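Local coordinates for epidermin biosynthesis protein EpiD (Staphylococcus aureus, PDB 3QJG) that probably catalyses the FMN-dependent oxidative decarboxylation of the C-terminal cysteine of the epidermin precursor peptide, at residues Ile133-Leu136 / Lys137-Val141. Residues are numbered along the deposited sequence; the frame is centred on the assembly and turned at random.
Sequences IRLL and KDYGV
L136 and V141 meet across a Schellman motif that ends helix 127-138. V141 N donates to L136 O at 2.9 Å, and the N-H comes in well out of the plane of the carbonyl. Within the turn, G140 N donates a second hydrogen bond to K137 O. G140, with positive phi (92°), is the C-prime residue. The turn leads straight into strand 142-143 of the flavoprotein sheet. V141 CG2 lies 4.0 Å from L136 CD2, with the two side chains side by side. I115 and F110 pack on both, and I90, I93 and A94 touch L136. These contacts join the end of helix 127-138 to helix 87-94 and strand 113-120.

Y139 can be followed outward along the last turn. Its CG stands beside its own backbone N, chi1 -54°, which turns the ring back over the helix. Y139 CB is 3.6 Å from L135 O. Beyond it, L135 O sits 3.0 Å above the plane of the Y139 ring, toward its rim. L135 O also accepts a hydrogen bond from Y139 N, 3.0 Å long and bent to 141° at the hydrogen. CZ reaches L135 CG, and V128 of a second subunit packs on the side chain. At the tip, Y139 OH rests 3.5 Å from L135 CG.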
loop_
_atom_site.group_PDB
_atom_site.type_symbol
_atom_site.label_atom_id
_atom_site.label_comp_id
_atom_site.label_asym_id
_atom_site.label_seq_id
_atom_site.Cartn_x
_atom_site.Cartn_y
_atom_site.Cartn_z
ATOM N N ILE A 133 -5.360 -41.961 13.407
ATOM C CA ILE A 133 -5.761 -42.807 12.283
ATOM C C ILE A 133 -6.700 -43.938 12.716
ATOM O O ILE A 133 -7.728 -44.152 12.074
ATOM C CB ILE A 133 -4.544 -43.379 11.552
ATOM C CG1 ILE A 133 -3.860 -42.297 10.712
ATOM C CG2 ILE A 133 -4.938 -44.623 10.691
ATOM C CD1 ILE A 133 -4.615 -41.919 9.335
ATOM N N ARG A 134 -6.401 -44.607 13.847
ATOM C CA ARG A 134 -7.240 -45.671 14.400
ATOM C C ARG A 134 -8.631 -45.205 14.803
ATOM O O ARG A 134 -9.616 -45.902 14.534
ATOM C CB ARG A 134 -6.586 -46.288 15.653
ATOM C CG ARG A 134 -5.276 -47.010 15.421
ATOM C CD ARG A 134 -4.897 -47.835 16.679
ATOM N NE ARG A 134 -4.132 -47.064 17.676
ATOM C CZ ARG A 134 -2.794 -47.048 17.779
ATOM N NH1 ARG A 134 -2.010 -47.752 16.950
ATOM N NH2 ARG A 134 -2.228 -46.319 18.722
ATOM N N LEU A 135 -8.687 -44.044 15.477
ATOM C CA LEU A 135 -9.940 -43.339 15.794
ATOM C C LEU A 135 -10.711 -42.916 14.539
ATOM O O LEU A 135 -11.932 -43.044 14.418
ATOM C CB LEU A 135 -9.599 -42.065 16.545
ATOM C CG LEU A 135 -9.951 -41.824 17.993
ATOM C CD1 LEU A 135 -9.429 -42.896 18.981
ATOM C CD2 LEU A 135 -9.482 -40.360 18.377
ATOM N N LEU A 136 -10.014 -42.366 13.583
ATOM C CA LEU A 136 -10.718 -42.002 12.342
ATOM C C LEU A 136 -11.395 -43.256 11.738
ATOM O O LEU A 136 -12.595 -43.219 11.350
ATOM C CB LEU A 136 -9.771 -41.286 11.399
ATOM C CG LEU A 136 -9.454 -39.820 11.746
ATOM C CD1 LEU A 136 -8.340 -39.281 10.772
ATOM C CD2 LEU A 136 -10.718 -38.866 11.649
ATOM N N LYS A 137 -10.682 -44.382 11.747
ATOM C CA LYS A 137 -11.262 -45.688 11.290
ATOM C C LYS A 137 -12.437 -46.063 12.140
ATOM O O LYS A 137 -13.503 -46.330 11.613
ATOM C CB LYS A 137 -10.242 -46.833 11.311
ATOM C CG LYS A 137 -9.056 -46.617 10.388
ATOM C CD LYS A 137 -7.988 -47.689 10.484
ATOM C CE LYS A 137 -6.955 -47.505 9.381
ATOM N NZ LYS A 137 -5.749 -48.325 9.663
ATOM N N ASP A 138 -12.270 -46.051 13.471
ATOM C CA ASP A 138 -13.414 -46.251 14.379
ATOM C C ASP A 138 -14.681 -45.421 13.974
ATOM O O ASP A 138 -15.794 -45.887 14.077
ATOM C CB ASP A 138 -13.060 -45.908 15.830
ATOM C CG ASP A 138 -12.070 -46.865 16.458
ATOM O OD1 ASP A 138 -11.624 -47.854 15.837
ATOM O OD2 ASP A 138 -11.709 -46.608 17.622
ATOM N N TYR A 139 -14.503 -44.196 13.536
ATOM C CA TYR A 139 -15.622 -43.331 13.266
ATOM C C TYR A 139 -16.055 -43.365 11.847
ATOM O O TYR A 139 -16.864 -42.535 11.415
ATOM C CB TYR A 139 -15.269 -41.895 13.551
ATOM C CG TYR A 139 -14.721 -41.593 14.914
ATOM C CD1 TYR A 139 -15.251 -42.135 16.056
ATOM C CD2 TYR A 139 -13.718 -40.654 15.034
ATOM C CE1 TYR A 139 -14.727 -41.788 17.301
ATOM C CE2 TYR A 139 -13.216 -40.297 16.237
ATOM C CZ TYR A 139 -13.716 -40.842 17.352
ATOM O OH TYR A 139 -13.141 -40.407 18.491
ATOM N N GLY A 140 -15.469 -44.278 11.098
ATOM C CA GLY A 140 -15.965 -44.629 9.793
ATOM C C GLY A 140 -15.355 -43.842 8.678
ATOM O O GLY A 140 -15.923 -43.838 7.571
ATOM N N VAL A 141 -14.230 -43.154 8.931
ATOM C CA VAL A 141 -13.470 -42.531 7.823
ATOM C C VAL A 141 -12.637 -43.608 7.127
ATOM O O VAL A 141 -11.972 -44.419 7.762
ATOM C CB VAL A 141 -12.577 -41.318 8.342
ATOM C CG1 VAL A 141 -11.805 -40.647 7.204
ATOM C CG2 VAL A 141 -13.437 -40.310 9.110
#